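Long-range contacts in putative Ribokinase II (PDB 3IQ0), which probably transfers the terminal phosphate of ATP to ribose or a related sugar, as a magnesium-dependent kinase of the pfkB (ribokinase) family: residues D45-I56 with R72-I80; C261-C269 with A279-A290. All blocks are in the same frame, centred on the assembly; numbering follows the deposited sequence.

Contact 1: residues D45-I56 with R72-I80; sequences DQVTRLGVPCGI and RLAADGVDI
In the beta-alpha-beta unit of strand 54-61, helix 64-75 and strand 83-86, the chain leaving the helix passes back beside the start of strand 54-61, bridging Asp79 to Gly55. Asp79 N donates to Cys54 O (2.8 Å, 159° at the hydrogen), and Asp79 O receives Ile56 N at 3.3 Å. A water accepts from Cys54 N and donates to Gly77 O; a second donates to Ile56 O and Asp79 O, extending the bridge at both ends. Helix 64-75 ends in a Schellman motif at Gly77, whose backbone passes close under Thr48. With OG1 anti to its own N (chi1 -167°), Thr48 hands its hydroxyl to Asp76 O at 2.8 Å, approaching from above the carbonyl plane. The same residue sets CG2 against Val78 CG2 (3.6 Å), the two side chains crossing at about a right angle; the other branch of Val78, CG1, lies over Gly55 CA and Ile56 CG2. At the far end Asp45 OD1 and Asp76 OD2 are 2.5 Å apart, close enough to suggest that one acid carries a proton. Asp45 OD2 meets the edge of the Arg72 guanidinium at NH1, a 3.5 Å salt bridge with the two planes 46° apart, while Glu298 pairs with NH2 of the same arginine. Asp79 turns its carboxylate to Arg81. Such lateral packing of helices 39-49 and 64-75, laced to the strand between them in sequence, is typical of the alpha/beta core of ribokinase-like folds.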
loop_
_atom_site.group_PDB
_atom_site.type_symbol
_atom_site.label_atom_id
_atom_site.label_comp_id
_atom_site.label_asym_id
_atom_site.label_seq_id
_atom_site.Cartn_x
_atom_site.Cartn_y
_atom_site.Cartn_z
ATOM N N ASP B 45 -12.670 7.173 -17.928
ATOM C CA ASP B 45 -14.044 6.935 -17.488
ATOM C C ASP B 45 -14.928 8.070 -18.019
ATOM O O ASP B 45 -16.081 7.848 -18.410
ATOM C CB ASP B 45 -14.133 6.882 -15.966
ATOM C CG ASP B 45 -15.454 6.316 -15.483
ATOM O OD1 ASP B 45 -15.795 5.188 -15.886
ATOM O OD2 ASP B 45 -16.144 6.991 -14.696
ATOM N N GLN B 46 -14.389 9.284 -18.051
ATOM C CA GLN B 46 -15.166 10.414 -18.548
ATOM C C GLN B 46 -15.378 10.240 -20.046
ATOM O O GLN B 46 -16.449 10.543 -20.563
ATOM C CB GLN B 46 -14.456 11.741 -18.251
ATOM C CG GLN B 46 -15.213 12.993 -18.720
ATOM C CD GLN B 46 -16.653 13.020 -18.238
ATOM O OE1 GLN B 46 -17.568 12.534 -18.919
ATOM N NE2 GLN B 46 -16.863 13.572 -17.059
ATOM N N VAL B 47 -14.364 9.733 -20.742
ATOM C CA VAL B 47 -14.498 9.510 -22.175
ATOM C C VAL B 47 -15.617 8.520 -22.473
ATOM O O VAL B 47 -16.466 8.787 -23.315
ATOM C CB VAL B 47 -13.201 8.964 -22.800
ATOM C CG1 VAL B 47 -13.462 8.535 -24.223
ATOM C CG2 VAL B 47 -12.109 10.029 -22.758
ATOM N N THR B 48 -15.620 7.378 -21.791
ATOM C CA THR B 48 -16.656 6.379 -22.044
ATOM C C THR B 48 -18.039 6.830 -21.599
ATOM O O THR B 48 -19.039 6.392 -22.158
ATOM C CB THR B 48 -16.358 5.029 -21.360
ATOM O OG1 THR B 48 -17.242 4.043 -21.896
ATOM C CG2 THR B 48 -16.588 5.113 -19.835
ATOM N N ARG B 49 -18.108 7.701 -20.599
ATOM C CA ARG B 49 -19.405 8.165 -20.146
ATOM C C ARG B 49 -20.022 9.118 -21.161
ATOM O O ARG B 49 -21.228 9.346 -21.141
ATOM C CB ARG B 49 -19.291 8.834 -18.780
ATOM C CG ARG B 49 -18.922 7.859 -17.679
ATOM C CD ARG B 49 -19.595 8.255 -16.399
ATOM N NE ARG B 49 -21.033 8.036 -16.471
ATOM C CZ ARG B 49 -21.915 8.655 -15.696
ATOM N NH1 ARG B 49 -21.503 9.536 -14.801
ATOM N NH2 ARG B 49 -23.206 8.381 -15.805
ATOM N N LEU B 50 -19.190 9.677 -22.041
ATOM C CA LEU B 50 -19.683 10.573 -23.082
ATOM C C LEU B 50 -20.060 9.752 -24.332
ATOM O O LEU B 50 -20.501 10.303 -25.343
ATOM C CB LEU B 50 -18.641 11.660 -23.394
ATOM C CG LEU B 50 -18.520 12.674 -22.236
ATOM C CD1 LEU B 50 -17.364 13.635 -22.464
ATOM C CD2 LEU B 50 -19.848 13.443 -22.095
ATOM N N GLY B 51 -19.899 8.431 -24.236
ATOM C CA GLY B 51 -20.271 7.534 -25.324
ATOM C C GLY B 51 -19.216 7.213 -26.365
ATOM O O GLY B 51 -19.491 6.544 -27.361
ATOM N N VAL B 52 -18.001 7.686 -26.137
ATOM C CA VAL B 52 -16.915 7.465 -27.075
ATOM C C VAL B 52 -16.165 6.180 -26.736
ATOM O O VAL B 52 -15.643 6.025 -25.634
ATOM C CB VAL B 52 -15.949 8.682 -27.063
ATOM C CG1 VAL B 52 -14.681 8.373 -27.836
ATOM C CG2 VAL B 52 -16.652 9.906 -27.661
ATOM N N PRO B 53 -16.133 5.223 -27.676
ATOM C CA PRO B 53 -15.432 3.954 -27.447
ATOM C C PRO B 53 -13.982 4.212 -27.075
ATOM O O PRO B 53 -13.308 5.028 -27.712
ATOM C CB PRO B 53 -15.587 3.211 -28.781
ATOM C CG PRO B 53 -15.992 4.273 -29.763
ATOM C CD PRO B 53 -16.835 5.210 -28.969
ATOM N N CYS B 54 -13.509 3.516 -26.043
ATOM C CA CYS B 54 -12.145 3.719 -25.552
ATOM C C CYS B 54 -11.593 2.505 -24.810
ATOM O O CYS B 54 -12.313 1.540 -24.548
ATOM C CB CYS B 54 -12.143 4.912 -24.610
ATOM S SG CYS B 54 -13.392 4.717 -23.307
ATOM N N GLY B 55 -10.309 2.576 -24.461
ATOM C CA GLY B 55 -9.661 1.491 -23.747
ATOM C C GLY B 55 -8.530 2.034 -22.896
ATOM O O GLY B 55 -8.163 3.204 -23.013
ATOM N N ILE B 56 -7.967 1.201 -22.030
ATOM C CA ILE B 56 -6.874 1.658 -21.186
ATOM C C ILE B 56 -5.846 0.560 -20.963
ATOM O O ILE B 56 -6.194 -0.608 -20.812
ATOM C CB ILE B 56 -7.401 2.186 -19.814
ATOM C CG1 ILE B 56 -6.239 2.747 -18.988
ATOM C CG2 ILE B 56 -8.137 1.085 -19.064
ATOM C CD1 ILE B 56 -6.666 3.483 -17.725
ATOM N N ARG B 72 -15.673 -1.273 -12.451
ATOM C CA ARG B 72 -16.212 0.058 -12.720
ATOM C C ARG B 72 -15.979 0.458 -14.176
ATOM O O ARG B 72 -16.903 0.863 -14.867
ATOM C CB ARG B 72 -15.563 1.093 -11.795
ATOM C CG ARG B 72 -15.752 2.535 -12.255
ATOM C CD ARG B 72 -17.212 2.954 -12.217
ATOM N NE ARG B 72 -17.561 3.547 -10.933
ATOM C CZ ARG B 72 -17.528 4.851 -10.675
ATOM N NH1 ARG B 72 -17.171 5.716 -11.617
ATOM N NH2 ARG B 72 -17.837 5.292 -9.464
ATOM N N LEU B 73 -14.735 0.355 -14.630
ATOM C CA LEU B 73 -14.390 0.711 -16.006
ATOM C C LEU B 73 -15.131 -0.144 -17.031
ATOM O O LEU B 73 -15.637 0.371 -18.028
ATOM C CB LEU B 73 -12.876 0.584 -16.206
ATOM C CG LEU B 73 -12.003 1.850 -16.109
ATOM C CD1 LEU B 73 -12.726 2.974 -15.415
ATOM C CD2 LEU B 73 -10.713 1.515 -15.410
ATOM N N ALA B 74 -15.196 -1.449 -16.791
ATOM C CA ALA B 74 -15.885 -2.337 -17.722
ATOM C C ALA B 74 -17.370 -2.001 -17.766
ATOM O O ALA B 74 -17.962 -1.901 -18.841
ATOM C CB ALA B 74 -15.687 -3.790 -17.305
ATOM N N ALA B 75 -17.966 -1.813 -16.594
ATOM C CA ALA B 75 -19.383 -1.490 -16.502
ATOM C C ALA B 75 -19.701 -0.173 -17.197
ATOM O O ALA B 75 -20.786 -0.008 -17.749
ATOM C CB ALA B 75 -19.816 -1.429 -15.033
ATOM N N ASP B 76 -18.757 0.766 -17.179
ATOM C CA ASP B 76 -18.982 2.050 -17.821
ATOM C C ASP B 76 -18.758 2.005 -19.332
ATOM O O ASP B 76 -18.981 2.995 -20.030
ATOM C CB ASP B 76 -18.121 3.137 -17.176
ATOM C CG ASP B 76 -18.674 3.591 -15.833
ATOM O OD1 ASP B 76 -19.853 3.292 -15.531
ATOM O OD2 ASP B 76 -17.947 4.264 -15.080
ATOM N N GLY B 77 -18.322 0.851 -19.832
ATOM C CA GLY B 77 -18.127 0.696 -21.263
ATOM C C GLY B 77 -16.702 0.738 -21.775
ATOM O O GLY B 77 -16.482 0.698 -22.988
ATOM N N VAL B 78 -15.734 0.826 -20.868
ATOM C CA VAL B 78 -14.330 0.875 -21.279
ATOM C C VAL B 78 -13.799 -0.495 -21.684
ATOM O O VAL B 78 -14.184 -1.513 -21.114
ATOM C CB VAL B 78 -13.421 1.408 -20.148
ATOM C CG1 VAL B 78 -11.982 1.454 -20.629
ATOM C CG2 VAL B 78 -13.882 2.785 -19.713
ATOM N N ASP B 79 -12.929 -0.512 -22.688
ATOM C CA ASP B 79 -12.310 -1.752 -23.142
ATOM C C ASP B 79 -11.182 -1.975 -22.134
ATOM O O ASP B 79 -10.208 -1.217 -22.111
ATOM C CB ASP B 79 -11.729 -1.574 -24.548
ATOM C CG ASP B 79 -11.011 -2.820 -25.050
ATOM O OD1 ASP B 79 -10.773 -3.751 -24.252
ATOM O OD2 ASP B 79 -10.677 -2.859 -26.252
ATOM N N ILE B 80 -11.306 -2.998 -21.297
ATOM C CA ILE B 80 -10.280 -3.232 -20.287
ATOM C C ILE B 80 -9.319 -4.383 -20.555
ATOM O O ILE B 80 -8.644 -4.854 -19.641
ATOM C CB ILE B 80 -10.921 -3.422 -18.885
ATOM C CG1 ILE B 80 -11.982 -4.530 -18.916
ATOM C CG2 ILE B 80 -11.566 -2.114 -18.431
ATOM C CD1 ILE B 80 -11.422 -5.921 -19.082
HETATM O O HOH W 1 -15.432 1.392 -25.321
HETATM O O HOH W 2 -7.772 -2.003 -23.007
#

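Contact 2: residues C261-C269 with A279-A290; sequences CFGGAWIAC and ALQYANACGALA. With ATP (adenosine-5'-triphosphate), chain G.
Phe262 of helix 258-271 lays its ring on Ala283 of helix 276-290, in a nearly antiparallel helix pair whose axes come within 7.7 Å at an angle of 151°. This is the tight part. Ala283 CB stands over the middle of the ring, 3.6 Å from its centroid and 14° off the normal, a CH-pi contact, and Leu280 CD1 reaches the ring edge at CZ. The ring gets there with CG anti to the backbone N (chi1 175°), which swings it across the helix surface toward its partner. One turn on, Ala265 CB meets Cys286 CB at 3.6 Å, small side chains letting the backbones draw together. Trp266 brings its six-membered ring to the start of 279-290, with CZ3 3.6 Å from Ala279 CB and the ring edge toward Leu280 N; behind both aromatic rings lies strand 224-228. The margins are looser. Cys269 SG lies 3.8 Å from Tyr282 CB and only oblique to that ring, which turns away to meet Phe274 edge-to-face, and at the other end Ala290 offers Cys261 little more than its methyl. The partly exposed side of 279-290 turns Gln281 away from 261-269. On the nucleotide side, Asn284 OD1 accepts the ATP O2' hydroxyl in a very short bond (2.5 Å, a doubtful length), while Gly287 CA passes 3.4 Å from O4' and Phe262 also touches the ribose. No hydrogen bond crosses between 261-269 and 279-290: cohesion rests on close apolar fit, and Asn284 spends its polar end on the ATP ribose and, through ND2, on Glu246 O, not on the other helix.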
loop_
_atom_site.group_PDB
_atom_site.type_symbol
_atom_site.label_atom_id
_atom_site.label_comp_id
_atom_site.label_asym_id
_atom_site.label_seq_id
_atom_site.Cartn_x
_atom_site.Cartn_y
_atom_site.Cartn_z
ATOM N N CYS B 261 -11.344 15.007 -15.797
ATOM C CA CYS B 261 -12.663 15.062 -16.411
ATOM C C CYS B 261 -12.673 16.101 -17.514
ATOM O O CYS B 261 -13.216 15.863 -18.595
ATOM C CB CYS B 261 -13.725 15.382 -15.364
ATOM S SG CYS B 261 -14.117 13.959 -14.308
ATOM N N PHE B 262 -12.071 17.254 -17.244
ATOM C CA PHE B 262 -11.987 18.305 -18.249
ATOM C C PHE B 262 -11.330 17.688 -19.486
ATOM O O PHE B 262 -11.785 17.891 -20.610
ATOM C CB PHE B 262 -11.106 19.462 -17.747
ATOM C CG PHE B 262 -10.868 20.540 -18.776
ATOM C CD1 PHE B 262 -11.619 21.702 -18.767
ATOM C CD2 PHE B 262 -9.917 20.371 -19.774
ATOM C CE1 PHE B 262 -11.438 22.688 -19.737
ATOM C CE2 PHE B 262 -9.722 21.349 -20.755
ATOM C CZ PHE B 262 -10.489 22.511 -20.735
ATOM N N GLY B 263 -10.256 16.934 -19.261
ATOM C CA GLY B 263 -9.526 16.307 -20.352
ATOM C C GLY B 263 -10.325 15.291 -21.146
ATOM O O GLY B 263 -10.317 15.313 -22.381
ATOM N N GLY B 264 -10.996 14.383 -20.446
ATOM C CA GLY B 264 -11.795 13.380 -21.132
ATOM C C GLY B 264 -12.888 14.049 -21.938
ATOM O O GLY B 264 -13.141 13.685 -23.091
ATOM N N ALA B 265 -13.537 15.036 -21.326
ATOM C CA ALA B 265 -14.607 15.773 -21.991
ATOM C C ALA B 265 -14.117 16.425 -23.287
ATOM O O ALA B 265 -14.777 16.333 -24.325
ATOM C CB ALA B 265 -15.164 16.831 -21.056
ATOM N N TRP B 266 -12.963 17.082 -23.231
ATOM C CA TRP B 266 -12.428 17.738 -24.422
ATOM C C TRP B 266 -12.194 16.735 -25.548
ATOM O O TRP B 266 -12.716 16.884 -26.665
ATOM C CB TRP B 266 -11.109 18.466 -24.104
ATOM C CG TRP B 266 -10.401 18.947 -25.355
ATOM C CD1 TRP B 266 -9.482 18.256 -26.102
ATOM C CD2 TRP B 266 -10.647 20.171 -26.058
ATOM N NE1 TRP B 266 -9.147 18.976 -27.229
ATOM C CE2 TRP B 266 -9.850 20.155 -27.227
ATOM C CE3 TRP B 266 -11.470 21.279 -25.817
ATOM C CZ2 TRP B 266 -9.851 21.210 -28.151
ATOM C CZ3 TRP B 266 -11.469 22.330 -26.739
ATOM C CH2 TRP B 266 -10.667 22.284 -27.888
ATOM N N ILE B 267 -11.410 15.709 -25.248
ATOM C CA ILE B 267 -11.081 14.689 -26.230
ATOM C C ILE B 267 -12.312 13.977 -26.778
ATOM O O ILE B 267 -12.414 13.748 -27.984
ATOM C CB ILE B 267 -10.113 13.645 -25.633
ATOM C CG1 ILE B 267 -8.818 14.335 -25.184
ATOM C CG2 ILE B 267 -9.803 12.582 -26.659
ATOM C CD1 ILE B 267 -8.008 14.934 -26.336
ATOM N N ALA B 268 -13.253 13.633 -25.904
ATOM C CA ALA B 268 -14.459 12.941 -26.358
ATOM C C ALA B 268 -15.349 13.859 -27.192
ATOM O O ALA B 268 -15.862 13.459 -28.239
ATOM C CB ALA B 268 -15.234 12.395 -25.162
ATOM N N CYS B 269 -15.524 15.096 -26.743
ATOM C CA CYS B 269 -16.366 16.039 -27.474
ATOM C C CYS B 269 -15.806 16.323 -28.849
ATOM O O CYS B 269 -16.556 16.483 -29.815
ATOM C CB CYS B 269 -16.517 17.339 -26.696
ATOM S SG CYS B 269 -17.610 17.164 -25.300
ATOM N N ALA B 279 -16.484 22.425 -27.654
ATOM C CA ALA B 279 -15.698 21.510 -26.845
ATOM C C ALA B 279 -15.108 22.171 -25.597
ATOM O O ALA B 279 -15.049 21.553 -24.534
ATOM C CB ALA B 279 -14.593 20.900 -27.693
ATOM N N LEU B 280 -14.675 23.423 -25.720
ATOM C CA LEU B 280 -14.103 24.115 -24.579
ATOM C C LEU B 280 -15.160 24.422 -23.519
ATOM O O LEU B 280 -14.895 24.300 -22.321
ATOM C CB LEU B 280 -13.420 25.414 -25.018
ATOM C CG LEU B 280 -12.592 26.090 -23.921
ATOM C CD1 LEU B 280 -11.385 25.229 -23.595
ATOM C CD2 LEU B 280 -12.145 27.471 -24.378
ATOM N N GLN B 281 -16.355 24.822 -23.944
ATOM C CA GLN B 281 -17.396 25.122 -22.973
ATOM C C GLN B 281 -17.861 23.835 -22.289
ATOM O O GLN B 281 -18.163 23.841 -21.102
ATOM C CB GLN B 281 -18.589 25.830 -23.638
ATOM C CG GLN B 281 -19.599 24.915 -24.309
ATOM C CD GLN B 281 -20.789 25.678 -24.891
ATOM O OE1 GLN B 281 -21.480 26.419 -24.186
ATOM N NE2 GLN B 281 -21.031 25.493 -26.183
ATOM N N TYR B 282 -17.918 22.736 -23.042
ATOM C CA TYR B 282 -18.338 21.444 -22.487
ATOM C C TYR B 282 -17.294 20.898 -21.515
ATOM O O TYR B 282 -17.638 20.408 -20.441
ATOM C CB TYR B 282 -18.594 20.431 -23.608
ATOM C CG TYR B 282 -20.030 20.434 -24.083
ATOM C CD1 TYR B 282 -20.599 21.581 -24.630
ATOM C CD2 TYR B 282 -20.841 19.311 -23.926
ATOM C CE1 TYR B 282 -21.936 21.614 -25.003
ATOM C CE2 TYR B 282 -22.181 19.333 -24.295
ATOM C CZ TYR B 282 -22.722 20.491 -24.830
ATOM O OH TYR B 282 -24.053 20.537 -25.173
ATOM N N ALA B 283 -16.021 20.985 -21.895
ATOM C CA ALA B 283 -14.947 20.522 -21.025
ATOM C C ALA B 283 -14.994 21.355 -19.750
ATOM O O ALA B 283 -14.951 20.820 -18.646
ATOM C CB ALA B 283 -13.593 20.690 -21.711
ATOM N N ASN B 284 -15.090 22.671 -19.917
ATOM C CA ASN B 284 -15.145 23.605 -18.797
ATOM C C ASN B 284 -16.291 23.249 -17.852
ATOM O O ASN B 284 -16.116 23.190 -16.637
ATOM C CB ASN B 284 -15.307 25.037 -19.331
ATOM C CG ASN B 284 -15.348 26.079 -18.229
ATOM O OD1 ASN B 284 -14.616 25.993 -17.245
ATOM N ND2 ASN B 284 -16.197 27.088 -18.403
ATOM N N ALA B 285 -17.464 23.008 -18.421
ATOM C CA ALA B 285 -18.632 22.641 -17.637
ATOM C C ALA B 285 -18.418 21.285 -16.970
ATOM O O ALA B 285 -18.825 21.084 -15.828
ATOM C CB ALA B 285 -19.864 22.596 -18.525
ATOM N N CYS B 286 -17.783 20.357 -17.681
ATOM C CA CYS B 286 -17.529 19.028 -17.123
ATOM C C CYS B 286 -16.669 19.157 -15.867
ATOM O O CYS B 286 -17.000 18.625 -14.802
ATOM C CB CYS B 286 -16.820 18.140 -18.148
ATOM S SG CYS B 286 -16.675 16.399 -17.650
ATOM N N GLY B 287 -15.564 19.881 -15.987
ATOM C CA GLY B 287 -14.703 20.060 -14.838
ATOM C C GLY B 287 -15.438 20.732 -13.692
ATOM O O GLY B 287 -15.169 20.450 -12.527
ATOM N N ALA B 288 -16.364 21.625 -14.023
ATOM C CA ALA B 288 -17.133 22.343 -13.008
ATOM C C ALA B 288 -18.027 21.365 -12.257
ATOM O O ALA B 288 -18.102 21.389 -11.030
ATOM C CB ALA B 288 -17.979 23.423 -13.661
ATOM N N LEU B 289 -18.712 20.511 -13.009
ATOM C CA LEU B 289 -19.590 19.514 -12.419
ATOM C C LEU B 289 -18.792 18.537 -11.572
ATOM O O LEU B 289 -19.216 18.147 -10.483
ATOM C CB LEU B 289 -20.328 18.750 -13.522
ATOM C CG LEU B 289 -21.536 19.477 -14.113
ATOM C CD1 LEU B 289 -22.083 18.705 -15.302
ATOM C CD2 LEU B 289 -22.606 19.622 -13.023
ATOM N N ALA B 290 -17.636 18.140 -12.086
ATOM C CA ALA B 290 -16.759 17.194 -11.410
ATOM C C ALA B 290 -16.444 17.547 -9.956
ATOM O O ALA B 290 -16.564 16.704 -9.067
ATOM C CB ALA B 290 -15.463 17.055 -12.193
HETATM P PG ATP G . -5.039 18.160 -12.154
HETATM O O1G ATP G . -5.960 17.501 -11.163
HETATM O O2G ATP G . -3.602 18.127 -11.700
HETATM O O3G ATP G . -5.154 17.489 -13.523
HETATM P PB ATP G . -5.679 20.756 -13.415
HETATM O O1B ATP G . -5.035 22.046 -13.006
HETATM O O2B ATP G . -5.262 20.059 -14.663
HETATM O O3B ATP G . -5.537 19.688 -12.218
HETATM P PA ATP G . -8.018 22.241 -12.709
HETATM O O1A ATP G . -8.149 21.938 -11.233
HETATM O O2A ATP G . -7.403 23.509 -13.167
HETATM O O3A ATP G . -7.239 21.007 -13.433
HETATM O "O5'" ATP G . -9.359 21.942 -13.881
HETATM C "C5'" ATP G . -10.270 21.340 -14.685
HETATM C "C4'" ATP G . -11.066 22.438 -15.346
HETATM O "O4'" ATP G . -12.178 22.236 -14.465
HETATM C "C3'" ATP G . -10.786 23.957 -15.076
HETATM O "O3'" ATP G . -10.000 24.608 -16.059
HETATM C "C2'" ATP G . -12.143 24.483 -14.904
HETATM O "O2'" ATP G . -12.741 24.769 -16.176
HETATM C "C1'" ATP G . -12.865 23.422 -14.131
HETATM N N9 ATP G . -12.769 23.672 -12.635
HETATM C C8 ATP G . -11.846 23.192 -11.712
HETATM N N7 ATP G . -12.093 23.639 -10.471
HETATM C C5 ATP G . -13.179 24.407 -10.543
HETATM C C6 ATP G . -14.013 25.227 -9.600
HETATM N N6 ATP G . -13.685 25.256 -8.308
HETATM N N1 ATP G . -15.130 25.931 -10.098
HETATM C C2 ATP G . -15.510 25.929 -11.443
HETATM N N3 ATP G . -14.770 25.189 -12.368
HETATM C C4 ATP G . -13.631 24.445 -11.980
#

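Contact 1 closes before contact 2 opens along the chain, and their centres lie 15 Å apart within the same pfkB-type kinase fold. Helix 39-49 joins them: one side faces residues 72-80, another (Ile42, Phe43, Gln46) packs on helix 258-271, and just beyond its end Leu50 CD1 comes 3.5 Å from Ala265 CA. Thr300, in the loop before helix 303-312, also touches both, resting on Asp45 and Cys261. Contact 1 includes the start of strand 54-61 in the nine-stranded sheet, next to the outermost strand 83-86; contact 2 packs against strand 224-228 of the same sheet. The helix layer thus runs continuously from the N-terminal beta-alpha-beta unit to the helices that line the ATP site.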